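Local coordinates for protein probable glutamine synthetase (Pseudomonas aeruginosa, PDB 4HPP) that belongs to the glutamine synthetase family, pairing an N-terminal beta-sheet domain with a larger catalytic domain, and assembles from several copies of one chain, at residues Q5-L17 with A86-E98. Numbering follows the deposited sequence.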
ATOM      1  N   GLN A   5     -12.267   9.875 -23.805  1.00 64.50           N
ATOM      2  CA  GLN A   5     -11.930   8.486 -24.084  1.00 66.19           C
ATOM      3  C   GLN A   5     -10.659   8.375 -24.946  1.00 61.54           C
ATOM      4  O   GLN A   5     -10.403   9.211 -25.832  1.00 53.92           O
ATOM      5  CB  GLN A   5     -13.063   7.829 -24.882  1.00 88.34           C
ATOM      6  CG  GLN A   5     -14.470   7.967 -24.307  1.00100.14           C
ATOM      7  CD  GLN A   5     -14.620   7.241 -22.983  1.00103.56           C
ATOM      8  OE1 GLN A   5     -15.129   7.809 -22.027  1.00103.78           O
ATOM      9  NE2 GLN A   5     -14.159   5.985 -22.915  1.00101.07           N
ATOM     10  N   PRO A   6      -9.838   7.343 -24.669  1.00 60.44           N
ATOM     11  CA  PRO A   6      -8.779   6.833 -25.557  1.00 49.85           C
ATOM     12  C   PRO A   6      -9.350   6.413 -26.896  1.00 45.50           C
ATOM     13  O   PRO A   6     -10.498   5.968 -26.974  1.00 54.70           O
ATOM     14  CB  PRO A   6      -8.260   5.603 -24.817  1.00 51.08           C
ATOM     15  CG  PRO A   6      -8.968   5.558 -23.500  1.00 50.35           C
ATOM     16  CD  PRO A   6      -9.696   6.828 -23.297  1.00 54.31           C
ATOM     17  N   VAL A   7      -8.609   6.590 -27.968  1.00 37.99           N
ATOM     18  CA  VAL A   7      -9.160   6.233 -29.270  1.00 37.53           C
ATOM     19  C   VAL A   7      -9.203   4.705 -29.376  1.00 39.64           C
ATOM     20  O   VAL A   7      -8.339   4.021 -28.845  1.00 52.98           O
ATOM     21  CB  VAL A   7      -8.433   7.017 -30.440  1.00 39.15           C
ATOM     22  CG1 VAL A   7      -8.607   6.391 -31.800  1.00 33.07           C
ATOM     23  CG2 VAL A   7      -8.952   8.456 -30.539  1.00 42.68           C
ATOM     24  N   ARG A   8     -10.234   4.150 -29.993  1.00 44.60           N
ATOM     25  CA  ARG A   8     -10.254   2.734 -30.237  1.00 45.97           C
ATOM     26  C   ARG A   8      -9.458   2.530 -31.509  1.00 48.20           C
ATOM     27  O   ARG A   8      -9.785   3.147 -32.543  1.00 44.31           O
ATOM     28  CB  ARG A   8     -11.690   2.235 -30.403  1.00 47.39           C
ATOM     29  CG  ARG A   8     -11.790   0.791 -30.914  1.00 54.56           C
ATOM     30  CD  ARG A   8     -13.252   0.434 -31.019  1.00 53.04           C
ATOM     31  NE  ARG A   8     -13.552  -0.962 -31.317  1.00 55.05           N
ATOM     32  CZ  ARG A   8     -14.249  -1.770 -30.510  1.00 54.43           C
ATOM     33  NH1 ARG A   8     -14.680  -1.325 -29.337  1.00 44.03           N
ATOM     34  NH2 ARG A   8     -14.524  -3.032 -30.873  1.00 52.39           N
ATOM     35  N   LEU A   9      -8.415   1.685 -31.418  1.00 46.00           N
ATOM     36  CA  LEU A   9      -7.580   1.294 -32.570  1.00 39.87           C
ATOM     37  C   LEU A   9      -8.034  -0.047 -33.189  1.00 45.89           C
ATOM     38  O   LEU A   9      -8.408  -0.981 -32.488  1.00 47.13           O
ATOM     39  CB  LEU A   9      -6.102   1.285 -32.190  1.00 35.09           C
ATOM     40  CG  LEU A   9      -5.716   2.640 -31.520  1.00 41.74           C
ATOM     41  CD1 LEU A   9      -4.311   2.606 -30.887  1.00 37.64           C
ATOM     42  CD2 LEU A   9      -5.817   3.874 -32.455  1.00 35.71           C
ATOM     43  N   VAL A  10      -8.035  -0.126 -34.516  1.00 43.29           N
ATOM     44  CA  VAL A  10      -8.318  -1.368 -35.163  1.00 40.39           C
ATOM     45  C   VAL A  10      -7.020  -1.878 -35.769  1.00 41.64           C
ATOM     46  O   VAL A  10      -6.331  -1.123 -36.447  1.00 46.76           O
ATOM     47  CB  VAL A  10      -9.405  -1.185 -36.259  1.00 39.55           C
ATOM     48  CG1 VAL A  10      -9.565  -2.489 -37.002  1.00 35.94           C
ATOM     49  CG2 VAL A  10     -10.723  -0.814 -35.601  1.00 38.47           C
ATOM     50  N   SER A  11      -6.671  -3.133 -35.519  1.00 39.35           N
ATOM     51  CA  SER A  11      -5.532  -3.708 -36.201  1.00 41.05           C
ATOM     52  C   SER A  11      -5.871  -4.526 -37.445  1.00 43.52           C
ATOM     53  O   SER A  11      -6.866  -5.207 -37.485  1.00 50.27           O
ATOM     54  CB  SER A  11      -4.714  -4.565 -35.237  1.00 43.89           C
ATOM     55  OG  SER A  11      -3.784  -3.789 -34.491  1.00 46.82           O
ATOM     56  N   PHE A  12      -5.038  -4.425 -38.480  1.00 51.61           N
ATOM     57  CA  PHE A  12      -4.974  -5.402 -39.565  1.00 50.36           C
ATOM     58  C   PHE A  12      -3.773  -6.345 -39.247  1.00 52.11           C
ATOM     59  O   PHE A  12      -2.631  -5.888 -39.056  1.00 47.15           O
ATOM     60  CB  PHE A  12      -4.731  -4.738 -40.943  1.00 46.62           C
ATOM     61  CG  PHE A  12      -5.757  -3.722 -41.351  1.00 46.16           C
ATOM     62  CD1 PHE A  12      -7.067  -3.731 -40.816  1.00 47.17           C
ATOM     63  CD2 PHE A  12      -5.443  -2.746 -42.308  1.00 49.75           C
ATOM     64  CE1 PHE A  12      -8.011  -2.791 -41.212  1.00 41.11           C
ATOM     65  CE2 PHE A  12      -6.412  -1.783 -42.715  1.00 45.68           C
ATOM     66  CZ  PHE A  12      -7.679  -1.807 -42.147  1.00 44.01           C
ATOM     67  N   VAL A  13      -4.053  -7.648 -39.201  1.00 48.01           N
ATOM     68  CA  VAL A  13      -3.056  -8.657 -38.915  1.00 42.43           C
ATOM     69  C   VAL A  13      -2.804  -9.676 -40.015  1.00 43.60           C
ATOM     70  O   VAL A  13      -3.662  -9.940 -40.870  1.00 46.78           O
ATOM     71  CB  VAL A  13      -3.389  -9.403 -37.625  1.00 42.25           C
ATOM     72  CG1 VAL A  13      -3.527  -8.418 -36.491  1.00 40.78           C
ATOM     73  CG2 VAL A  13      -4.665 -10.215 -37.758  1.00 45.98           C
ATOM     74  N   THR A  14      -1.611 -10.263 -39.972  1.00 42.44           N
ATOM     75  CA  THR A  14      -1.314 -11.463 -40.747  1.00 39.32           C
ATOM     76  C   THR A  14      -0.562 -12.345 -39.809  1.00 46.49           C
ATOM     77  O   THR A  14       0.089 -11.848 -38.874  1.00 47.08           O
ATOM     78  CB  THR A  14      -0.444 -11.156 -41.957  1.00 40.13           C
ATOM     79  OG1 THR A  14      -0.267 -12.347 -42.746  1.00 41.05           O
ATOM     80  CG2 THR A  14       0.851 -10.500 -41.522  1.00 33.67           C
ATOM     81  N   THR A  15      -0.679 -13.653 -40.003  1.00 44.78           N
ATOM     82  CA  THR A  15       0.052 -14.599 -39.177  1.00 41.81           C
ATOM     83  C   THR A  15       1.127 -15.173 -40.084  1.00 44.48           C
ATOM     84  O   THR A  15       0.805 -15.763 -41.110  1.00 48.42           O
ATOM     85  CB  THR A  15      -0.892 -15.658 -38.613  1.00 43.11           C
ATOM     86  OG1 THR A  15      -1.840 -14.990 -37.788  1.00 44.11           O
ATOM     87  CG2 THR A  15      -0.151 -16.750 -37.808  1.00 39.14           C
ATOM     88  N   ASP A  16       2.401 -14.937 -39.749  1.00 47.41           N
ATOM     89  CA  ASP A  16       3.453 -15.236 -40.703  1.00 46.72           C
ATOM     90  C   ASP A  16       3.874 -16.656 -40.571  1.00 49.74           C
ATOM     91  O   ASP A  16       3.265 -17.414 -39.810  1.00 47.62           O
ATOM     92  CB  ASP A  16       4.633 -14.264 -40.617  1.00 48.50           C
ATOM     93  CG  ASP A  16       5.340 -14.338 -39.313  1.00 49.80           C
ATOM     94  OD1 ASP A  16       5.989 -13.344 -38.912  1.00 51.03           O
ATOM     95  OD2 ASP A  16       5.238 -15.400 -38.691  1.00 45.03           O
ATOM     96  N   LEU A  17       4.913 -17.008 -41.332  1.00 54.47           N
ATOM     97  CA  LEU A  17       5.280 -18.414 -41.531  1.00 52.36           C
ATOM     98  C   LEU A  17       5.973 -18.898 -40.283  1.00 45.95           C
ATOM     99  O   LEU A  17       6.181 -20.144 -40.040  1.00 47.00           O
ATOM    100  CB  LEU A  17       6.189 -18.571 -42.754  1.00 50.50           C
ATOM    101  CG  LEU A  17       5.611 -18.016 -44.040  1.00 45.76           C
ATOM    102  CD1 LEU A  17       6.704 -18.113 -45.073  1.00 46.85           C
ATOM    103  CD2 LEU A  17       4.370 -18.771 -44.462  1.00 42.53           C
ATOM    104  N   ALA A  86      -9.305  -1.582 -19.966  1.00 44.94           N
ATOM    105  CA  ALA A  86      -8.424  -1.997 -21.070  1.00 44.84           C
ATOM    106  C   ALA A  86      -9.056  -1.772 -22.434  1.00 43.14           C
ATOM    107  O   ALA A  86     -10.239  -1.771 -22.583  1.00 50.93           O
ATOM    108  CB  ALA A  86      -7.949  -3.431 -20.916  1.00 46.60           C
ATOM    109  N   PRO A  87      -8.244  -1.559 -23.441  1.00 44.83           N
ATOM    110  CA  PRO A  87      -8.894  -1.221 -24.687  1.00 40.39           C
ATOM    111  C   PRO A  87      -9.628  -2.463 -25.233  1.00 43.35           C
ATOM    112  O   PRO A  87      -9.235  -3.599 -24.955  1.00 36.65           O
ATOM    113  CB  PRO A  87      -7.711  -0.844 -25.605  1.00 43.73           C
ATOM    114  CG  PRO A  87      -6.468  -0.722 -24.682  1.00 42.83           C
ATOM    115  CD  PRO A  87      -6.758  -1.634 -23.532  1.00 43.71           C
ATOM    116  N   ALA A  88     -10.702  -2.259 -26.007  1.00 41.00           N
ATOM    117  CA  ALA A  88     -11.211  -3.377 -26.743  1.00 42.32           C
ATOM    118  C   ALA A  88     -10.005  -4.012 -27.498  1.00 39.09           C
ATOM    119  O   ALA A  88      -8.989  -3.364 -27.712  1.00 38.77           O
ATOM    120  CB  ALA A  88     -12.298  -2.935 -27.703  1.00 36.81           C
ATOM    121  N   LEU A  89     -10.142  -5.275 -27.856  1.00 38.42           N
ATOM    122  CA  LEU A  89      -9.328  -5.923 -28.824  1.00 38.17           C
ATOM    123  C   LEU A  89     -10.065  -5.940 -30.121  1.00 37.80           C
ATOM    124  O   LEU A  89     -11.062  -6.622 -30.248  1.00 51.52           O
ATOM    125  CB  LEU A  89      -9.108  -7.348 -28.361  1.00 39.06           C
ATOM    126  CG  LEU A  89      -8.114  -8.159 -29.225  1.00 44.18           C
ATOM    127  CD1 LEU A  89      -6.690  -7.592 -29.256  1.00 44.94           C
ATOM    128  CD2 LEU A  89      -8.094  -9.612 -28.761  1.00 42.72           C
ATOM    129  N   ASP A  90      -9.586  -5.214 -31.099  1.00 41.81           N
ATOM    130  CA  ASP A  90     -10.295  -5.121 -32.353  1.00 39.21           C
ATOM    131  C   ASP A  90      -9.368  -5.266 -33.518  1.00 36.61           C
ATOM    132  O   ASP A  90      -8.479  -4.455 -33.694  1.00 40.88           O
ATOM    133  CB  ASP A  90     -10.994  -3.778 -32.426  1.00 36.86           C
ATOM    134  CG  ASP A  90     -12.064  -3.743 -33.464  1.00 44.98           C
ATOM    135  OD1 ASP A  90     -12.041  -4.606 -34.413  1.00 40.41           O
ATOM    136  OD2 ASP A  90     -12.941  -2.834 -33.323  1.00 46.59           O
ATOM    137  N   TYR A  91      -9.560  -6.291 -34.332  1.00 34.48           N
ATOM    138  CA  TYR A  91      -8.649  -6.497 -35.483  1.00 38.38           C
ATOM    139  C   TYR A  91      -9.305  -7.426 -36.487  1.00 38.84           C
ATOM    140  O   TYR A  91     -10.240  -8.136 -36.141  1.00 44.66           O
ATOM    141  CB  TYR A  91      -7.276  -7.123 -35.033  1.00 38.27           C
ATOM    142  CG  TYR A  91      -7.463  -8.516 -34.506  1.00 35.69           C
ATOM    143  CD1 TYR A  91      -7.498  -9.619 -35.356  1.00 39.22           C
ATOM    144  CD2 TYR A  91      -7.631  -8.737 -33.148  1.00 31.58           C
ATOM    145  CE1 TYR A  91      -7.674 -10.925 -34.841  1.00 38.80           C
ATOM    146  CE2 TYR A  91      -7.786 -10.019 -32.624  1.00 35.25           C
ATOM    147  CZ  TYR A  91      -7.834 -11.114 -33.475  1.00 41.15           C
ATOM    148  OH  TYR A  91      -8.054 -12.373 -32.930  1.00 42.32           O
ATOM    149  N   LEU A  92      -8.784  -7.407 -37.708  1.00 39.85           N
ATOM    150  CA  LEU A  92      -9.224  -8.207 -38.841  1.00 44.13           C
ATOM    151  C   LEU A  92      -8.021  -8.924 -39.492  1.00 51.41           C
ATOM    152  O   LEU A  92      -6.926  -8.337 -39.635  1.00 49.94           O
ATOM    153  CB  LEU A  92      -9.818  -7.295 -39.928  1.00 41.27           C
ATOM    154  CG  LEU A  92     -11.042  -6.447 -39.654  1.00 41.76           C
ATOM    155  CD1 LEU A  92     -10.648  -5.127 -39.029  1.00 40.83           C
ATOM    156  CD2 LEU A  92     -11.814  -6.179 -40.937  1.00 41.90           C
ATOM    157  N   HIS A  93      -8.240 -10.171 -39.912  1.00 51.60           N
ATOM    158  CA  HIS A  93      -7.260 -10.933 -40.647  1.00 46.17           C
ATOM    159  C   HIS A  93      -7.265 -10.436 -42.058  1.00 53.02           C
ATOM    160  O   HIS A  93      -8.324 -10.049 -42.592  1.00 57.50           O
ATOM    161  CB  HIS A  93      -7.582 -12.400 -40.624  1.00 40.43           C
ATOM    162  CG  HIS A  93      -7.732 -12.951 -39.251  1.00 43.10           C
ATOM    163  ND1 HIS A  93      -6.746 -13.659 -38.642  1.00 43.69           N
ATOM    164  CD2 HIS A  93      -8.809 -12.892 -38.345  1.00 43.84           C
ATOM    165  CE1 HIS A  93      -7.164 -14.018 -37.389  1.00 49.15           C
ATOM    166  NE2 HIS A  93      -8.429 -13.548 -37.208  1.00 47.54           N
ATOM    167  N   GLY A  94      -6.086 -10.432 -42.674  1.00 45.55           N
ATOM    168  CA  GLY A  94      -5.955  -9.897 -43.988  1.00 50.72           C
ATOM    169  C   GLY A  94      -5.130 -10.841 -44.821  1.00 55.18           C
ATOM    170  O   GLY A  94      -4.398 -11.712 -44.288  1.00 57.83           O
ATOM    171  N   ASN A  95      -5.262 -10.676 -46.134  1.00 52.26           N
ATOM    172  CA  ASN A  95      -4.385 -11.355 -47.073  1.00 54.91           C
ATOM    173  C   ASN A  95      -3.367 -10.323 -47.629  1.00 54.20           C
ATOM    174  O   ASN A  95      -3.712  -9.143 -47.774  1.00 60.32           O
ATOM    175  CB  ASN A  95      -5.188 -11.994 -48.213  1.00 49.08           C
ATOM    176  CG  ASN A  95      -6.468 -12.692 -47.756  1.00 49.13           C
ATOM    177  OD1 ASN A  95      -6.498 -13.419 -46.758  1.00 48.20           O
ATOM    178  ND2 ASN A  95      -7.544 -12.482 -48.511  1.00 48.81           N
ATOM    179  N   LEU A  96      -2.134 -10.776 -47.904  1.00 49.97           N
ATOM    180  CA  LEU A  96      -1.057  -9.994 -48.534  1.00 48.07           C
ATOM    181  C   LEU A  96      -1.098 -10.050 -50.051  1.00 53.72           C
ATOM    182  O   LEU A  96      -1.193 -11.135 -50.653  1.00 56.33           O
ATOM    183  CB  LEU A  96       0.301 -10.513 -48.073  1.00 43.80           C
ATOM    184  CG  LEU A  96       0.637 -10.364 -46.590  1.00 38.62           C
ATOM    185  CD1 LEU A  96       1.965 -11.029 -46.250  1.00 44.29           C
ATOM    186  CD2 LEU A  96       0.740  -8.899 -46.212  1.00 37.98           C
ATOM    187  N   VAL A  97      -1.002  -8.880 -50.673  1.00 53.76           N
ATOM    188  CA  VAL A  97      -1.149  -8.747 -52.132  1.00 58.38           C
ATOM    189  C   VAL A  97      -0.172  -7.692 -52.609  1.00 62.38           C
ATOM    190  O   VAL A  97       0.216  -6.858 -51.811  1.00 66.82           O
ATOM    191  CB  VAL A  97      -2.599  -8.364 -52.522  1.00 52.39           C
ATOM    192  CG1 VAL A  97      -3.555  -9.392 -51.965  1.00 51.66           C
ATOM    193  CG2 VAL A  97      -2.992  -6.983 -51.984  1.00 48.04           C
ATOM    194  N   GLU A  98       0.239  -7.741 -53.883  1.00 74.37           N
ATOM    195  CA  GLU A  98       1.120  -6.702 -54.489  1.00 76.07           C
ATOM    196  C   GLU A  98       0.287  -5.435 -54.709  1.00 79.85           C
ATOM    197  O   GLU A  98      -0.927  -5.511 -54.534  1.00 88.90           O
ATOM    198  CB  GLU A  98       1.763  -7.239 -55.768  1.00 79.72           C
ATOM    199  CG  GLU A  98       3.034  -8.084 -55.514  1.00 80.77           C
ATOM    200  CD  GLU A  98       2.952  -9.528 -56.049  1.00 91.43           C
ATOM    201  OE1 GLU A  98       2.137  -9.804 -56.964  1.00103.47           O
ATOM    202  OE2 GLU A  98       3.700 -10.414 -55.559  1.00 85.82           O
TER
HETATM  203  O   HOH W   1      -4.098 -14.183 -39.088  1.00 54.24           O
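OD2 of D90 takes two hydrogen bonds from R8, whose NE lies 2.8 Å and NH2 2.9 Å from that oxygen. The carboxylate sits at the guanidinium edge but is turned 87° to its plane; NE uses the anti lone pair of OD2, while NH2 comes from above the carboxylate plane. With CG anti to the backbone N (chi1 170°) and an extended chain, R8 brings its head across D90. The small A88 fits over one guanidinium face, its CB 3.3 Å from NH1. R75 adds a second salt bridge to OD2, so two arginines probably compensate the buried carboxylate; E79 shares R8 through NH2.

Beyond this pair the strands run parallel. S11 N bonds to D90 O, L92 N to S11 O (2.9 Å) and V13 N to L92 O (3.0 Å, 174° at the hydrogen); G94 N to V13 O is weak. On one face V10 CG1 packs against L92 CD1 at 3.5 Å, the side chains crossing at an angle, and L92 CD1 also meets the F12 ring edge. On the other, compact S11 leaves CB 3.6 Å from Y91 CB, and V13 CG2 lies over the H93 ring. A water joins H93 ND1 to T15 OG1, while H93 NE2 and Y91 OH both hydrogen-bond to OD1 of N204.

In the N-terminal domain's mixed sheet, strand 9-15 lies between 89-97 and antiparallel 21-27; 89-97 has antiparallel 66-78 on its other side, with helix 108-121 against H93 and N95.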